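PDB 3EZX: monomethylamine corrinoid protein 1 from Methanosarcina barkeri, which carries methyl groups on its bound corrinoid between the methyltransferases MtmB and MtbA in methane formation from monomethylamine. Local coordinates for residues 91-97 with 120-126; 35-39 with 78-82. All coordinates share one frame; numbering follows the deposited sequence.

Interaction 1: residues 91-97 with 120-126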
ATOM      1  N   GLU A  91     -15.338 -11.648  -8.439  1.00 62.38           N
ATOM      2  CA  GLU A  91     -15.219 -10.218  -8.168  1.00 75.07           C
ATOM      3  C   GLU A  91     -15.976  -9.828  -6.908  1.00 75.13           C
ATOM      4  O   GLU A  91     -17.151  -9.468  -6.968  1.00 82.83           O
ATOM      5  CB  GLU A  91     -15.755  -9.409  -9.352  1.00 72.10           C
ATOM      6  CG  GLU A  91     -15.064  -9.723 -10.661  1.00 84.59           C
ATOM      7  CD  GLU A  91     -13.564  -9.526 -10.582  1.00 90.81           C
ATOM      8  OE1 GLU A  91     -13.123  -8.369 -10.407  1.00 91.40           O
ATOM      9  OE2 GLU A  91     -12.827 -10.529 -10.688  1.00 91.38           O
ATOM     10  N   ALA A  92     -15.297  -9.898  -5.767  1.00 73.67           N
ATOM     11  CA  ALA A  92     -15.901  -9.552  -4.485  1.00 60.53           C
ATOM     12  C   ALA A  92     -16.267  -8.077  -4.427  1.00 55.70           C
ATOM     13  O   ALA A  92     -16.725  -7.588  -3.393  1.00 54.27           O
ATOM     14  CB  ALA A  92     -14.948  -9.895  -3.349  1.00 65.76           C
ATOM     15  N   GLY A  93     -16.061  -7.370  -5.534  1.00 48.57           N
ATOM     16  CA  GLY A  93     -16.389  -5.957  -5.569  1.00 38.84           C
ATOM     17  C   GLY A  93     -15.384  -5.098  -6.311  1.00 43.54           C
ATOM     18  O   GLY A  93     -14.413  -5.599  -6.881  1.00 42.49           O
ATOM     19  N   LEU A  94     -15.628  -3.791  -6.300  1.00 43.64           N
ATOM     20  CA  LEU A  94     -14.760  -2.832  -6.966  1.00 40.35           C
ATOM     21  C   LEU A  94     -13.974  -2.017  -5.950  1.00 49.11           C
ATOM     22  O   LEU A  94     -14.553  -1.395  -5.060  1.00 45.33           O
ATOM     23  CB  LEU A  94     -15.584  -1.874  -7.824  1.00 47.13           C
ATOM     24  CG  LEU A  94     -14.770  -0.754  -8.486  1.00 45.78           C
ATOM     25  CD1 LEU A  94     -13.981  -1.340  -9.646  1.00 25.27           C
ATOM     26  CD2 LEU A  94     -15.698   0.350  -8.969  1.00 29.88           C
ATOM     27  N   ALA A  95     -12.655  -2.019  -6.088  1.00 46.97           N
ATOM     28  CA  ALA A  95     -11.815  -1.262  -5.179  1.00 42.08           C
ATOM     29  C   ALA A  95     -11.233  -0.056  -5.899  1.00 39.72           C
ATOM     30  O   ALA A  95     -10.622  -0.181  -6.958  1.00 40.55           O
ATOM     31  CB  ALA A  95     -10.694  -2.138  -4.651  1.00 28.54           C
ATOM     32  N   ILE A  96     -11.451   1.117  -5.322  1.00 33.82           N
ATOM     33  CA  ILE A  96     -10.938   2.369  -5.861  1.00 35.56           C
ATOM     34  C   ILE A  96      -9.785   2.759  -4.943  1.00 38.45           C
ATOM     35  O   ILE A  96     -10.014   3.195  -3.807  1.00 33.15           O
ATOM     36  CB  ILE A  96     -12.034   3.470  -5.839  1.00 39.42           C
ATOM     37  CG1 ILE A  96     -13.250   3.025  -6.683  1.00 30.44           C
ATOM     38  CG2 ILE A  96     -11.452   4.780  -6.347  1.00 28.97           C
ATOM     39  CD1 ILE A  96     -14.428   3.985  -6.587  1.00 17.32           C
ATOM     40  N   THR A  97      -8.558   2.576  -5.431  1.00 36.46           N
ATOM     41  CA  THR A  97      -7.355   2.859  -4.655  1.00 36.13           C
ATOM     42  C   THR A  97      -6.688   4.196  -4.935  1.00 28.47           C
ATOM     43  O   THR A  97      -6.610   4.638  -6.084  1.00 21.79           O
ATOM     44  CB  THR A  97      -6.286   1.747  -4.871  1.00 46.88           C
ATOM     45  OG1 THR A  97      -6.094   1.514  -6.278  1.00 45.88           O
ATOM     46  CG2 THR A  97      -6.713   0.439  -4.193  1.00 55.18           C
ATOM     47  N   GLY A 120      -9.658 -11.425  -5.874  1.00 51.47           N
ATOM     48  CA  GLY A 120     -11.001 -11.243  -6.388  1.00 55.02           C
ATOM     49  C   GLY A 120     -11.588  -9.847  -6.389  1.00 59.61           C
ATOM     50  O   GLY A 120     -12.761  -9.670  -6.066  1.00 69.44           O
ATOM     51  N   PHE A 121     -10.790  -8.850  -6.750  1.00 55.12           N
ATOM     52  CA  PHE A 121     -11.286  -7.479  -6.798  1.00 49.81           C
ATOM     53  C   PHE A 121     -10.976  -6.830  -8.133  1.00 48.34           C
ATOM     54  O   PHE A 121      -9.942  -7.104  -8.740  1.00 50.68           O
ATOM     55  CB  PHE A 121     -10.658  -6.618  -5.702  1.00 39.31           C
ATOM     56  CG  PHE A 121     -11.421  -6.610  -4.416  1.00 43.66           C
ATOM     57  CD1 PHE A 121     -11.159  -7.552  -3.430  1.00 42.04           C
ATOM     58  CD2 PHE A 121     -12.391  -5.641  -4.178  1.00 41.64           C
ATOM     59  CE1 PHE A 121     -11.848  -7.524  -2.218  1.00 44.36           C
ATOM     60  CE2 PHE A 121     -13.087  -5.607  -2.971  1.00 47.90           C
ATOM     61  CZ  PHE A 121     -12.814  -6.551  -1.990  1.00 41.43           C
ATOM     62  N   GLN A 122     -11.885  -5.982  -8.598  1.00 50.72           N
ATOM     63  CA  GLN A 122     -11.650  -5.267  -9.840  1.00 45.16           C
ATOM     64  C   GLN A 122     -10.969  -3.999  -9.357  1.00 40.20           C
ATOM     65  O   GLN A 122     -11.388  -3.397  -8.366  1.00 39.07           O
ATOM     66  CB  GLN A 122     -12.952  -4.924 -10.549  1.00 47.82           C
ATOM     67  CG  GLN A 122     -12.717  -4.295 -11.907  1.00 66.07           C
ATOM     68  CD  GLN A 122     -13.911  -3.511 -12.403  1.00 80.38           C
ATOM     69  OE1 GLN A 122     -13.886  -2.946 -13.498  1.00 82.63           O
ATOM     70  NE2 GLN A 122     -14.968  -3.466 -11.595  1.00 85.38           N
ATOM     71  N   ILE A 123      -9.920  -3.590 -10.051  1.00 43.23           N
ATOM     72  CA  ILE A 123      -9.170  -2.425  -9.626  1.00 44.95           C
ATOM     73  C   ILE A 123      -9.399  -1.126 -10.381  1.00 42.99           C
ATOM     74  O   ILE A 123      -9.613  -1.115 -11.593  1.00 43.43           O
ATOM     75  CB  ILE A 123      -7.654  -2.743  -9.638  1.00 40.75           C
ATOM     76  CG1 ILE A 123      -7.362  -3.872  -8.647  1.00 47.14           C
ATOM     77  CG2 ILE A 123      -6.847  -1.511  -9.289  1.00 47.52           C
ATOM     78  CD1 ILE A 123      -7.893  -3.614  -7.246  1.00 31.74           C
ATOM     79  N   VAL A 124      -9.362  -0.034  -9.623  1.00 42.62           N
ATOM     80  CA  VAL A 124      -9.495   1.322 -10.143  1.00 45.36           C
ATOM     81  C   VAL A 124      -8.444   2.122  -9.371  1.00 46.63           C
ATOM     82  O   VAL A 124      -8.717   2.665  -8.297  1.00 48.89           O
ATOM     83  CB  VAL A 124     -10.892   1.913  -9.880  1.00 44.49           C
ATOM     84  CG1 VAL A 124     -10.981   3.317 -10.471  1.00 36.88           C
ATOM     85  CG2 VAL A 124     -11.948   1.032 -10.505  1.00 48.90           C
ATOM     86  N   ASP A 125      -7.236   2.159  -9.926  1.00 41.90           N
ATOM     87  CA  ASP A 125      -6.090   2.841  -9.322  1.00 38.73           C
ATOM     88  C   ASP A 125      -6.024   4.309  -9.740  1.00 38.13           C
ATOM     89  O   ASP A 125      -5.641   4.610 -10.868  1.00 40.19           O
ATOM     90  CB  ASP A 125      -4.808   2.133  -9.765  1.00 37.81           C
ATOM     91  CG  ASP A 125      -3.627   2.436  -8.872  1.00 45.68           C
ATOM     92  OD1 ASP A 125      -3.558   3.553  -8.317  1.00 42.89           O
ATOM     93  OD2 ASP A 125      -2.756   1.551  -8.739  1.00 50.31           O
ATOM     94  N   LEU A 126      -6.374   5.220  -8.833  1.00 27.44           N
ATOM     95  CA  LEU A 126      -6.348   6.649  -9.145  1.00 30.01           C
ATOM     96  C   LEU A 126      -4.950   7.283  -9.149  1.00 24.86           C
ATOM     97  O   LEU A 126      -4.786   8.427  -9.581  1.00 31.94           O
ATOM     98  CB  LEU A 126      -7.257   7.420  -8.178  1.00 22.74           C
ATOM     99  CG  LEU A 126      -8.749   7.069  -8.202  1.00 36.23           C
ATOM    100  CD1 LEU A 126      -9.528   8.051  -7.331  1.00 22.03           C
ATOM    101  CD2 LEU A 126      -9.269   7.112  -9.634  1.00 30.48           C
TER
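From Leu94 paired with Gln122 to Thr97 paired with Asp125 the two strands run parallel, their axes 4.7 Å apart at closest and 19° from alignment, joined by backbone hydrogen bonds such as Ala95 N to Gln122 O (2.9 Å) and Thr97 N to Val124 O (2.9 Å). The bonding passes beyond the paired residues at both ends: Ala92 N donates to Gly120 O and Leu126 N to Thr97 O. One face of the pair carries Leu94, Ile96, Gln122 and Val124. Here the Leu94 CD1 methyl lies against both the amide end of Gln122 and CG2 of Val124, an arrangement permitted by a Gln122 chain that sets CG anti to the backbone nitrogen (chi1 -175°) and stays extended. Ile96 and Val124 stand next to each other with the same heading, CG1 to CB 4.1 Å. Ala95, Thr97, Ile123 and Asp125 occupy the other face, where Ala95 CB meets Ile123 CD1 at 4.1 Å. The Phe121 ring comes up to Ala95, with CD2 3.9 Å from CB, and Ala92 CB sits over one ring face, offset toward the rim. Asp125 OD1 accepts hydrogen bonds from His109 NE2 and Gly127 N. Helix 107-118 covers this second face and links the strands, the beta-alpha-beta crossover of the Rossmann-like B12-binding domain.

Interaction 2: residues 35-39 with 78-82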
ATOM      1  N   ALA A  35       6.992 -14.684  -3.281  1.00 36.25           N
ATOM      2  CA  ALA A  35       7.129 -13.238  -3.412  1.00 38.46           C
ATOM      3  C   ALA A  35       6.778 -12.430  -2.170  1.00 33.67           C
ATOM      4  O   ALA A  35       7.504 -11.504  -1.801  1.00 45.47           O
ATOM      5  CB  ALA A  35       6.290 -12.746  -4.597  1.00 33.88           C
ATOM      6  N   LEU A  36       5.670 -12.769  -1.526  1.00 40.31           N
ATOM      7  CA  LEU A  36       5.243 -12.033  -0.340  1.00 36.17           C
ATOM      8  C   LEU A  36       6.208 -12.199   0.838  1.00 39.65           C
ATOM      9  O   LEU A  36       6.357 -11.299   1.658  1.00 32.91           O
ATOM     10  CB  LEU A  36       3.837 -12.467   0.052  1.00 37.88           C
ATOM     11  CG  LEU A  36       2.943 -11.437   0.745  1.00 47.34           C
ATOM     12  CD1 LEU A  36       2.864 -10.138  -0.066  1.00 32.69           C
ATOM     13  CD2 LEU A  36       1.562 -12.046   0.900  1.00 40.94           C
ATOM     14  N   ASP A  37       6.877 -13.345   0.918  1.00 39.99           N
ATOM     15  CA  ASP A  37       7.841 -13.573   1.993  1.00 42.12           C
ATOM     16  C   ASP A  37       9.090 -12.752   1.717  1.00 40.07           C
ATOM     17  O   ASP A  37       9.749 -12.274   2.637  1.00 31.80           O
ATOM     18  CB  ASP A  37       8.192 -15.056   2.097  1.00 53.42           C
ATOM     19  CG  ASP A  37       7.093 -15.863   2.753  1.00 64.48           C
ATOM     20  OD1 ASP A  37       5.945 -15.801   2.265  1.00 74.08           O
ATOM     21  OD2 ASP A  37       7.378 -16.556   3.753  1.00 60.92           O
ATOM     22  N   ILE A  38       9.405 -12.593   0.436  1.00 33.43           N
ATOM     23  CA  ILE A  38      10.551 -11.799   0.008  1.00 33.18           C
ATOM     24  C   ILE A  38      10.331 -10.366   0.490  1.00 35.23           C
ATOM     25  O   ILE A  38      11.267  -9.691   0.916  1.00 28.23           O
ATOM     26  CB  ILE A  38      10.675 -11.793  -1.532  1.00 33.76           C
ATOM     27  CG1 ILE A  38      11.014 -13.205  -2.030  1.00 28.44           C
ATOM     28  CG2 ILE A  38      11.728 -10.794  -1.965  1.00 33.68           C
ATOM     29  CD1 ILE A  38      11.093 -13.310  -3.543  1.00 31.98           C
ATOM     30  N   ILE A  39       9.083  -9.911   0.414  1.00 30.38           N
ATOM     31  CA  ILE A  39       8.730  -8.567   0.845  1.00 30.98           C
ATOM     32  C   ILE A  39       8.713  -8.427   2.367  1.00 35.51           C
ATOM     33  O   ILE A  39       9.502  -7.677   2.943  1.00 37.46           O
ATOM     34  CB  ILE A  39       7.340  -8.150   0.309  1.00 29.72           C
ATOM     35  CG1 ILE A  39       7.369  -8.070  -1.210  1.00 18.92           C
ATOM     36  CG2 ILE A  39       6.921  -6.805   0.903  1.00 14.43           C
ATOM     37  CD1 ILE A  39       6.030  -7.732  -1.817  1.00 24.50           C
ATOM     38  N   LEU A  78       8.318  -8.590  -8.501  1.00 35.75           N
ATOM     39  CA  LEU A  78       7.384  -9.366  -7.684  1.00 35.70           C
ATOM     40  C   LEU A  78       5.901  -9.151  -8.007  1.00 41.11           C
ATOM     41  O   LEU A  78       5.102 -10.080  -7.879  1.00 36.24           O
ATOM     42  CB  LEU A  78       7.623  -9.078  -6.195  1.00 32.09           C
ATOM     43  CG  LEU A  78       9.049  -9.253  -5.654  1.00 28.22           C
ATOM     44  CD1 LEU A  78       9.077  -8.852  -4.199  1.00 29.86           C
ATOM     45  CD2 LEU A  78       9.515 -10.688  -5.815  1.00 29.87           C
ATOM     46  N   THR A  79       5.525  -7.939  -8.416  1.00 37.52           N
ATOM     47  CA  THR A  79       4.124  -7.648  -8.734  1.00 37.64           C
ATOM     48  C   THR A  79       3.519  -8.702  -9.658  1.00 40.48           C
ATOM     49  O   THR A  79       2.477  -9.282  -9.352  1.00 32.20           O
ATOM     50  CB  THR A  79       3.961  -6.257  -9.390  1.00 35.15           C
ATOM     51  OG1 THR A  79       4.152  -5.236  -8.404  1.00 39.16           O
ATOM     52  CG2 THR A  79       2.577  -6.111 -10.001  1.00 28.48           C
ATOM     53  N   PRO A  80       4.159  -8.954 -10.808  1.00 33.47           N
ATOM     54  CA  PRO A  80       3.603  -9.964 -11.707  1.00 42.31           C
ATOM     55  C   PRO A  80       3.493 -11.321 -11.014  1.00 43.93           C
ATOM     56  O   PRO A  80       2.546 -12.073 -11.238  1.00 54.82           O
ATOM     57  CB  PRO A  80       4.589  -9.966 -12.878  1.00 36.51           C
ATOM     58  CG  PRO A  80       5.865  -9.487 -12.263  1.00 41.83           C
ATOM     59  CD  PRO A  80       5.393  -8.382 -11.367  1.00 40.97           C
ATOM     60  N   GLU A  81       4.461 -11.622 -10.158  1.00 45.28           N
ATOM     61  CA  GLU A  81       4.460 -12.881  -9.428  1.00 47.81           C
ATOM     62  C   GLU A  81       3.270 -12.916  -8.471  1.00 44.93           C
ATOM     63  O   GLU A  81       2.698 -13.970  -8.221  1.00 53.02           O
ATOM     64  CB  GLU A  81       5.761 -13.026  -8.639  1.00 50.11           C
ATOM     65  CG  GLU A  81       6.137 -14.453  -8.319  1.00 66.80           C
ATOM     66  CD  GLU A  81       6.358 -15.276  -9.572  1.00 76.67           C
ATOM     67  OE1 GLU A  81       7.110 -14.816 -10.457  1.00 78.85           O
ATOM     68  OE2 GLU A  81       5.785 -16.381  -9.671  1.00 83.40           O
ATOM     69  N   LEU A  82       2.901 -11.749  -7.948  1.00 46.60           N
ATOM     70  CA  LEU A  82       1.788 -11.632  -7.011  1.00 44.30           C
ATOM     71  C   LEU A  82       0.435 -11.663  -7.709  1.00 54.81           C
ATOM     72  O   LEU A  82      -0.558 -12.107  -7.133  1.00 52.53           O
ATOM     73  CB  LEU A  82       1.894 -10.326  -6.220  1.00 38.58           C
ATOM     74  CG  LEU A  82       3.024 -10.133  -5.209  1.00 45.72           C
ATOM     75  CD1 LEU A  82       3.051  -8.684  -4.758  1.00 51.16           C
ATOM     76  CD2 LEU A  82       2.826 -11.058  -4.019  1.00 40.17           C
TER
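Leu78 places CG anti to its carbonyl carbon (chi1 -53°) and extends through chi2, spreading its two methyls over Ile38 and Ile39 of helix 35-55. CD1 lies 3.5 Å from CG1 of Ile39, the two side chains running antiparallel alongside one another, while CD2 meets the CD1 tip of Ile38 at 3.8 Å. Leu82 has a similar first torsion (-68°), and its CD2 methyl lies 3.9 Å from CB of Ala35. Ala35 CB also stands 4.0 Å from Leu78 CD2, so one alanine touches both leucines, and the nearest CA atoms of the two segments are those of Ala35 and Leu78, 5.8 Å apart. The segment axes remain 10.1 Å apart at closest and run at 137° to each other, as two helices of the N-terminal helical bundle that accompanies the B12-binding domain. No hydrogen bond crosses between them; the evidence is of apolar contact throughout. Leu82 CD2 further meets Leu36 CD1 at 4.1 Å, these two side chains being set nearly perpendicular. Glu81 contributes its CB and CG against Ala35, and its carboxylate turns to Lys84 in a salt bridge. Ile38 also packs on helix 20-30, whereas Ile39 and Leu82 both touch Leu111 of helix 107-118.

How the interactions relate
Interaction 2 closes before interaction 1 opens along the chain: helix 61-82, which supplies residues 78-82, is followed by strand 94-99, first of the sheet in sequence though an inner one. Their centres are 19 Å apart and their nearest atoms about 9 Å, so the two contacts do not touch. Interaction 2 belongs to the helical bundle, interaction 1 to edge strand 122-125 and its inner neighbour 94-99 in the four-stranded parallel sheet. Helix 107-118 receives Ile39 and Leu82 from interaction 2 and Thr97, Phe121, Ile123 and Asp125 from interaction 1, and so joins bundle to B12-binding domain. The bound cobamide lies about 6 Å from the Ile39 side chain and about 7 Å from that of Thr97 (nearest atoms).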